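Local structure of aminotransferase TlmJ (Streptoalloteichus hindustanus, 5UID) at residues L48-C61 against G195-R209. The protein is probably a pyridoxal 5'-phosphate-dependent aminotransferase of the DegT/DnrJ/EryC1 family, expected to transfer amino groups between substrates. Numbering follows the deposited sequence.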
ATOM      1  N   LEU A  48      14.219  -5.903 -17.396  1.00 34.53           N
ATOM      2  CA  LEU A  48      15.029  -4.693 -17.371  1.00 30.18           C
ATOM      3  C   LEU A  48      16.471  -4.938 -17.786  1.00 36.01           C
ATOM      4  O   LEU A  48      17.187  -3.975 -18.079  1.00 45.06           O
ATOM      5  CB  LEU A  48      15.015  -4.078 -15.971  1.00 27.99           C
ATOM      6  CG  LEU A  48      13.659  -3.601 -15.457  1.00 35.32           C
ATOM      7  CD1 LEU A  48      13.799  -3.058 -14.042  1.00 33.73           C
ATOM      8  CD2 LEU A  48      13.082  -2.553 -16.397  1.00 32.34           C
ATOM      9  N   GLY A  49      16.910  -6.192 -17.817  1.00 34.25           N
ATOM     10  CA  GLY A  49      18.303  -6.482 -18.089  1.00 37.31           C
ATOM     11  C   GLY A  49      19.231  -6.207 -16.929  1.00 52.72           C
ATOM     12  O   GLY A  49      20.387  -5.832 -17.146  1.00 54.03           O
ATOM     13  N   VAL A  50      18.753  -6.373 -15.695  1.00 47.20           N
ATOM     14  CA  VAL A  50      19.545  -6.139 -14.496  1.00 47.64           C
ATOM     15  C   VAL A  50      19.497  -7.388 -13.625  1.00 43.22           C
ATOM     16  O   VAL A  50      18.798  -8.357 -13.922  1.00 43.26           O
ATOM     17  CB  VAL A  50      19.060  -4.908 -13.702  1.00 41.29           C
ATOM     18  CG1 VAL A  50      19.176  -3.650 -14.549  1.00 45.22           C
ATOM     19  CG2 VAL A  50      17.625  -5.112 -13.233  1.00 35.16           C
ATOM     20  N   GLY A  51      20.259  -7.351 -12.536  1.00 40.52           N
ATOM     21  CA  GLY A  51      20.270  -8.459 -11.607  1.00 41.32           C
ATOM     22  C   GLY A  51      19.053  -8.456 -10.700  1.00 36.85           C
ATOM     23  O   GLY A  51      18.481  -7.412 -10.382  1.00 39.44           O
ATOM     24  N   ALA A  52      18.657  -9.658 -10.275  1.00 31.72           N
ATOM     25  CA  ALA A  52      17.514  -9.779  -9.375  1.00 38.22           C
ATOM     26  C   ALA A  52      17.773  -9.092  -8.039  1.00 40.96           C
ATOM     27  O   ALA A  52      16.833  -8.619  -7.391  1.00 38.71           O
ATOM     28  CB  ALA A  52      17.172 -11.254  -9.162  1.00 35.27           C
ATOM     29  N   GLU A  53      19.039  -9.016  -7.621  1.00 39.28           N
ATOM     30  CA  GLU A  53      19.382  -8.399  -6.345  1.00 42.13           C
ATOM     31  C   GLU A  53      19.109  -6.902  -6.323  1.00 40.93           C
ATOM     32  O   GLU A  53      18.953  -6.330  -5.240  1.00 40.70           O
ATOM     33  CB  GLU A  53      20.854  -8.652  -6.022  1.00 41.41           C
ATOM     34  CG  GLU A  53      21.799  -8.148  -7.102  1.00 59.85           C
ATOM     35  CD  GLU A  53      23.255  -8.252  -6.702  1.00 77.03           C
ATOM     36  OE1 GLU A  53      23.533  -8.701  -5.571  1.00 83.46           O
ATOM     37  OE2 GLU A  53      24.121  -7.883  -7.523  1.00 84.45           O
ATOM     38  N   GLN A  54      19.056  -6.255  -7.487  1.00 38.78           N
ATOM     39  CA  GLN A  54      18.860  -4.813  -7.559  1.00 35.22           C
ATOM     40  C   GLN A  54      17.399  -4.399  -7.465  1.00 37.46           C
ATOM     41  O   GLN A  54      17.117  -3.203  -7.326  1.00 32.84           O
ATOM     42  CB  GLN A  54      19.439  -4.275  -8.867  1.00 35.61           C
ATOM     43  CG  GLN A  54      20.908  -4.572  -9.080  1.00 38.16           C
ATOM     44  CD  GLN A  54      21.411  -4.027 -10.398  1.00 50.54           C
ATOM     45  OE1 GLN A  54      21.485  -4.749 -11.392  1.00 56.02           O
ATOM     46  NE2 GLN A  54      21.753  -2.743 -10.417  1.00 51.65           N
ATOM     47  N   VAL A  55      16.473  -5.347  -7.537  1.00 32.91           N
ATOM     48  CA  VAL A  55      15.061  -5.055  -7.730  1.00 32.16           C
ATOM     49  C   VAL A  55      14.298  -5.412  -6.462  1.00 38.76           C
ATOM     50  O   VAL A  55      14.543  -6.458  -5.849  1.00 33.78           O
ATOM     51  CB  VAL A  55      14.525  -5.820  -8.954  1.00 38.06           C
ATOM     52  CG1 VAL A  55      13.165  -5.338  -9.317  1.00 41.72           C
ATOM     53  CG2 VAL A  55      15.464  -5.635 -10.129  1.00 39.15           C
ATOM     54  N   VAL A  56      13.383  -4.530  -6.059  1.00 38.38           N
ATOM     55  CA  VAL A  56      12.619  -4.685  -4.824  1.00 34.55           C
ATOM     56  C   VAL A  56      11.156  -4.375  -5.114  1.00 35.32           C
ATOM     57  O   VAL A  56      10.824  -3.267  -5.554  1.00 28.10           O
ATOM     58  CB  VAL A  56      13.140  -3.775  -3.699  1.00 30.77           C
ATOM     59  CG1 VAL A  56      12.328  -3.994  -2.431  1.00 24.75           C
ATOM     60  CG2 VAL A  56      14.627  -4.021  -3.441  1.00 28.59           C
ATOM     61  N   SER A  57      10.283  -5.344  -4.853  1.00 28.98           N
ATOM     62  CA  SER A  57       8.849  -5.144  -5.011  1.00 30.76           C
ATOM     63  C   SER A  57       8.307  -4.281  -3.877  1.00 28.11           C
ATOM     64  O   SER A  57       8.710  -4.429  -2.722  1.00 30.59           O
ATOM     65  CB  SER A  57       8.127  -6.492  -5.037  1.00 33.96           C
ATOM     66  OG  SER A  57       6.723  -6.327  -5.137  1.00 44.40           O
ATOM     67  N   VAL A  58       7.392  -3.368  -4.216  1.00 24.90           N
ATOM     68  CA  VAL A  58       6.759  -2.484  -3.243  1.00 25.40           C
ATOM     69  C   VAL A  58       5.266  -2.404  -3.539  1.00 25.18           C
ATOM     70  O   VAL A  58       4.773  -2.942  -4.532  1.00 26.03           O
ATOM     71  CB  VAL A  58       7.381  -1.069  -3.227  1.00 28.37           C
ATOM     72  CG1 VAL A  58       8.782  -1.111  -2.628  1.00 29.70           C
ATOM     73  CG2 VAL A  58       7.408  -0.478  -4.629  1.00 26.94           C
ATOM     74  N   SER A  59       4.545  -1.708  -2.654  1.00 25.19           N
ATOM     75  CA  SER A  59       3.087  -1.691  -2.725  1.00 28.31           C
ATOM     76  C   SER A  59       2.589  -0.877  -3.915  1.00 30.06           C
ATOM     77  O   SER A  59       1.563  -1.217  -4.515  1.00 29.74           O
ATOM     78  CB  SER A  59       2.507  -1.142  -1.423  1.00 24.01           C
ATOM     79  OG  SER A  59       2.999   0.162  -1.168  1.00 23.94           O
ATOM     80  N   CYS A  60       3.285   0.201  -4.260  1.00 27.06           N
ATOM     81  CA  CYS A  60       2.882   1.056  -5.371  1.00 26.24           C
ATOM     82  C   CYS A  60       4.049   1.972  -5.717  1.00 33.22           C
ATOM     83  O   CYS A  60       5.058   2.017  -5.009  1.00 34.86           O
ATOM     84  CB  CYS A  60       1.628   1.867  -5.031  1.00 26.67           C
ATOM     85  SG  CYS A  60       1.847   3.038  -3.678  1.00 31.01           S
ATOM     86  N   CYS A  61       3.892   2.711  -6.819  1.00 32.84           N
ATOM     87  CA  CYS A  61       4.973   3.579  -7.277  1.00 32.22           C
ATOM     88  C   CYS A  61       5.152   4.776  -6.354  1.00 27.46           C
ATOM     89  O   CYS A  61       6.286   5.180  -6.066  1.00 25.42           O
ATOM     90  CB  CYS A  61       4.706   4.046  -8.706  1.00 23.55           C
ATOM     91  SG  CYS A  61       6.042   5.042  -9.422  1.00 26.52           S
ATOM     92  N   GLY A 195       4.039  -1.894  -7.134  1.00 26.12           N
ATOM     93  CA  GLY A 195       5.169  -1.066  -7.492  1.00 32.23           C
ATOM     94  C   GLY A 195       6.432  -1.897  -7.593  1.00 29.43           C
ATOM     95  O   GLY A 195       6.467  -3.070  -7.212  1.00 24.07           O
HETATM   96  N   MSE A 196       7.474  -1.261  -8.109  1.00 25.17           N
HETATM   97  CA  MSE A 196       8.767  -1.911  -8.229  1.00 26.89           C
HETATM   98  C   MSE A 196       9.880  -0.882  -8.135  1.00 27.01           C
HETATM   99  O   MSE A 196       9.774   0.215  -8.681  1.00 26.47           O
HETATM  100  CB  MSE A 196       8.863  -2.683  -9.545  1.00 27.20           C
HETATM  101  CG  MSE A 196      10.077  -3.592  -9.638  1.00 32.33           C
HETATM  102 SE   MSE A 196       9.897  -5.253  -8.624  0.69 38.64          SE
HETATM  103  CE  MSE A 196       8.608  -6.153  -9.775  1.00 40.27           C
ATOM    104  N   LEU A 197      10.946  -1.238  -7.427  1.00 28.29           N
ATOM    105  CA  LEU A 197      12.129  -0.401  -7.304  1.00 33.67           C
ATOM    106  C   LEU A 197      13.318  -1.098  -7.951  1.00 32.59           C
ATOM    107  O   LEU A 197      13.445  -2.323  -7.878  1.00 31.36           O
ATOM    108  CB  LEU A 197      12.441  -0.102  -5.837  1.00 29.12           C
ATOM    109  CG  LEU A 197      11.558   0.930  -5.143  1.00 29.13           C
ATOM    110  CD1 LEU A 197      11.798   0.895  -3.647  1.00 33.98           C
ATOM    111  CD2 LEU A 197      11.842   2.313  -5.701  1.00 19.00           C
ATOM    112  N   CYS A 198      14.183  -0.314  -8.589  1.00 28.89           N
ATOM    113  CA  CYS A 198      15.439  -0.817  -9.126  1.00 33.01           C
ATOM    114  C   CYS A 198      16.558   0.122  -8.708  1.00 33.55           C
ATOM    115  O   CYS A 198      16.490   1.329  -8.965  1.00 27.90           O
ATOM    116  CB  CYS A 198      15.393  -0.944 -10.653  1.00 26.72           C
ATOM    117  SG  CYS A 198      16.908  -1.619 -11.378  1.00 39.50           S
ATOM    118  N   PHE A 199      17.581  -0.431  -8.066  1.00 35.09           N
ATOM    119  CA  PHE A 199      18.701   0.346  -7.557  1.00 32.38           C
ATOM    120  C   PHE A 199      19.973  -0.029  -8.298  1.00 34.42           C
ATOM    121  O   PHE A 199      20.243  -1.212  -8.529  1.00 47.07           O
ATOM    122  CB  PHE A 199      18.894   0.118  -6.055  1.00 36.49           C
ATOM    123  CG  PHE A 199      17.739   0.579  -5.220  1.00 33.53           C
ATOM    124  CD1 PHE A 199      16.677  -0.267  -4.957  1.00 31.34           C
ATOM    125  CD2 PHE A 199      17.715   1.863  -4.699  1.00 35.28           C
ATOM    126  CE1 PHE A 199      15.611   0.157  -4.189  1.00 32.00           C
ATOM    127  CE2 PHE A 199      16.652   2.292  -3.930  1.00 32.32           C
ATOM    128  CZ  PHE A 199      15.598   1.439  -3.675  1.00 34.91           C
ATOM    129  N   ARG A 200      20.751   0.984  -8.674  1.00 40.16           N
ATOM    130  CA  ARG A 200      22.075   0.718  -9.222  1.00 39.90           C
ATOM    131  C   ARG A 200      22.990   0.130  -8.155  1.00 39.90           C
ATOM    132  O   ARG A 200      23.822  -0.736  -8.447  1.00 41.65           O
ATOM    133  CB  ARG A 200      22.666   2.002  -9.799  1.00 42.53           C
ATOM    134  CG  ARG A 200      23.551   1.795 -11.016  1.00 56.54           C
ATOM    135  CD  ARG A 200      23.087   2.686 -12.155  1.00 65.76           C
ATOM    136  NE  ARG A 200      24.127   3.601 -12.614  1.00 77.99           N
ATOM    137  CZ  ARG A 200      24.491   3.736 -13.885  1.00 85.69           C
ATOM    138  NH1 ARG A 200      23.890   3.022 -14.826  1.00 86.84           N
ATOM    139  NH2 ARG A 200      25.451   4.590 -14.216  1.00 91.31           N
ATOM    140  N   ASP A 201      22.834   0.578  -6.911  1.00 39.17           N
ATOM    141  CA  ASP A 201      23.633   0.081  -5.799  1.00 41.15           C
ATOM    142  C   ASP A 201      22.909  -1.082  -5.134  1.00 45.56           C
ATOM    143  O   ASP A 201      21.808  -0.887  -4.603  1.00 42.99           O
ATOM    144  CB  ASP A 201      23.878   1.191  -4.789  1.00 48.47           C
ATOM    145  CG  ASP A 201      24.719   0.740  -3.607  1.00 50.25           C
ATOM    146  OD1 ASP A 201      25.349  -0.335  -3.682  1.00 52.93           O
ATOM    147  OD2 ASP A 201      24.748   1.472  -2.597  1.00 51.63           O
ATOM    148  N   PRO A 202      23.477  -2.291  -5.134  1.00 51.12           N
ATOM    149  CA  PRO A 202      22.796  -3.410  -4.466  1.00 45.32           C
ATOM    150  C   PRO A 202      22.659  -3.225  -2.964  1.00 41.58           C
ATOM    151  O   PRO A 202      21.672  -3.693  -2.383  1.00 36.60           O
ATOM    152  CB  PRO A 202      23.683  -4.616  -4.810  1.00 44.45           C
ATOM    153  CG  PRO A 202      25.022  -4.028  -5.100  1.00 53.98           C
ATOM    154  CD  PRO A 202      24.746  -2.706  -5.754  1.00 55.29           C
ATOM    155  N   GLU A 203      23.620  -2.562  -2.315  1.00 40.41           N
ATOM    156  CA  GLU A 203      23.498  -2.328  -0.879  1.00 41.88           C
ATOM    157  C   GLU A 203      22.328  -1.405  -0.564  1.00 41.04           C
ATOM    158  O   GLU A 203      21.686  -1.556   0.482  1.00 34.09           O
ATOM    159  CB  GLU A 203      24.800  -1.753  -0.318  1.00 49.04           C
ATOM    160  CG  GLU A 203      25.922  -2.774  -0.183  1.00 62.28           C
ATOM    161  CD  GLU A 203      27.154  -2.205   0.494  1.00 74.70           C
ATOM    162  OE1 GLU A 203      27.230  -0.968   0.654  1.00 77.90           O
ATOM    163  OE2 GLU A 203      28.049  -2.993   0.870  1.00 81.50           O
ATOM    164  N   LEU A 204      22.034  -0.452  -1.450  1.00 39.06           N
ATOM    165  CA  LEU A 204      20.869   0.399  -1.244  1.00 39.35           C
ATOM    166  C   LEU A 204      19.575  -0.383  -1.427  1.00 39.58           C
ATOM    167  O   LEU A 204      18.573  -0.084  -0.766  1.00 33.22           O
ATOM    168  CB  LEU A 204      20.918   1.594  -2.195  1.00 39.29           C
ATOM    169  CG  LEU A 204      19.988   2.753  -1.839  1.00 41.53           C
ATOM    170  CD1 LEU A 204      20.216   3.184  -0.398  1.00 38.99           C
ATOM    171  CD2 LEU A 204      20.198   3.920  -2.794  1.00 39.41           C
ATOM    172  N   ALA A 205      19.580  -1.388  -2.308  1.00 29.29           N
ATOM    173  CA  ALA A 205      18.422  -2.267  -2.436  1.00 37.42           C
ATOM    174  C   ALA A 205      18.207  -3.082  -1.166  1.00 36.68           C
ATOM    175  O   ALA A 205      17.062  -3.337  -0.773  1.00 31.53           O
ATOM    176  CB  ALA A 205      18.591  -3.189  -3.643  1.00 32.65           C
ATOM    177  N   GLU A 206      19.295  -3.503  -0.513  1.00 37.58           N
ATOM    178  CA  GLU A 206      19.163  -4.228   0.748  1.00 41.80           C
ATOM    179  C   GLU A 206      18.530  -3.349   1.819  1.00 40.55           C
ATOM    180  O   GLU A 206      17.720  -3.825   2.623  1.00 32.79           O
ATOM    181  CB  GLU A 206      20.528  -4.741   1.212  1.00 43.14           C
ATOM    182  CG  GLU A 206      21.213  -5.672   0.228  1.00 61.53           C
ATOM    183  CD  GLU A 206      22.577  -6.134   0.711  1.00 78.41           C
ATOM    184  OE1 GLU A 206      22.749  -6.311   1.936  1.00 83.03           O
ATOM    185  OE2 GLU A 206      23.480  -6.314  -0.135  1.00 82.43           O
ATOM    186  N   ARG A 207      18.892  -2.062   1.849  1.00 37.71           N
ATOM    187  CA  ARG A 207      18.256  -1.137   2.782  1.00 38.18           C
ATOM    188  C   ARG A 207      16.776  -0.973   2.467  1.00 36.84           C
ATOM    189  O   ARG A 207      15.944  -0.889   3.379  1.00 37.94           O
ATOM    190  CB  ARG A 207      18.950   0.223   2.742  1.00 27.90           C
ATOM    191  CG  ARG A 207      20.375   0.238   3.260  1.00 53.72           C
ATOM    192  CD  ARG A 207      20.912   1.661   3.254  1.00 49.96           C
ATOM    193  NE  ARG A 207      20.034   2.565   3.992  1.00 48.86           N
ATOM    194  CZ  ARG A 207      20.000   3.882   3.819  1.00 51.62           C
ATOM    195  NH1 ARG A 207      20.788   4.457   2.921  1.00 52.40           N
ATOM    196  NH2 ARG A 207      19.168   4.626   4.537  1.00 49.16           N
ATOM    197  N   ALA A 208      16.432  -0.917   1.177  1.00 30.78           N
ATOM    198  CA  ALA A 208      15.040  -0.720   0.787  1.00 27.72           C
ATOM    199  C   ALA A 208      14.171  -1.888   1.231  1.00 29.33           C
ATOM    200  O   ALA A 208      13.033  -1.690   1.671  1.00 31.12           O
ATOM    201  CB  ALA A 208      14.943  -0.521  -0.726  1.00 25.94           C
ATOM    202  N   ARG A 209      14.689  -3.115   1.120  1.00 27.14           N
ATOM    203  CA  ARG A 209      13.919  -4.283   1.536  1.00 27.83           C
ATOM    204  C   ARG A 209      13.589  -4.226   3.022  1.00 30.77           C
ATOM    205  O   ARG A 209      12.469  -4.554   3.429  1.00 32.07           O
ATOM    206  CB  ARG A 209      14.687  -5.565   1.209  1.00 28.78           C
ATOM    207  CG  ARG A 209      14.799  -5.854  -0.273  1.00 30.35           C
ATOM    208  CD  ARG A 209      15.526  -7.164  -0.542  1.00 30.09           C
ATOM    209  NE  ARG A 209      15.537  -7.476  -1.967  1.00 40.50           N
ATOM    210  CZ  ARG A 209      16.531  -7.166  -2.794  1.00 46.72           C
ATOM    211  NH1 ARG A 209      17.607  -6.541  -2.334  1.00 55.53           N
ATOM    212  NH2 ARG A 209      16.451  -7.485  -4.078  1.00 42.46           N
TER
HETATM  213  O   HOH W   1      21.013  -5.992  -3.039  1.00 35.48           O
HETATM  214  O   HOH W   2       5.125  -5.639  -7.397  1.00 31.86           O
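Val56 pairs with Leu197 and is flanked by Arg209, tying strand 55-58 to strand 195-199 and helix 202-209. The strand axes run antiparallel at 157°; Val56 N and O both bond Leu197, Val56 N to Leu197 O at 2.9 Å. Val56 CG2 sits 3.7 Å from Arg209 CG, over the centre of one guanidinium face. The extended Arg209 chain brings NH1 and NH2 end-on to Glu53 O, which lies in the guanidinium plane (NH2 at 3.0 Å). Just before the strand, Gln54 O accepts Phe199 N; Gln54 NE2 donates back to Phe199 O at 2.9 Å, bent to 139°. Gln54 OE1 accepts from Gly51 N on a lone pair in the carbonyl plane; with both ends bonded, the amide's rotation is set. An alanine in place of Arg209 would probably leave Glu53 O without its two-nitrogen grip and bare one flank of Val56. Within this chain strand 55-58 ends the mixed seven-stranded large-domain sheet of a fold type I PLP enzyme; just beyond, Cys61 N bonds the cofactor-lysine phosphate. The backbone pairing is thus sealed on one face by Val56 against helix 202-209, and the 3-10 carbonyls of Glu53 and Gln54 are taken by Arg209 and Phe199 N.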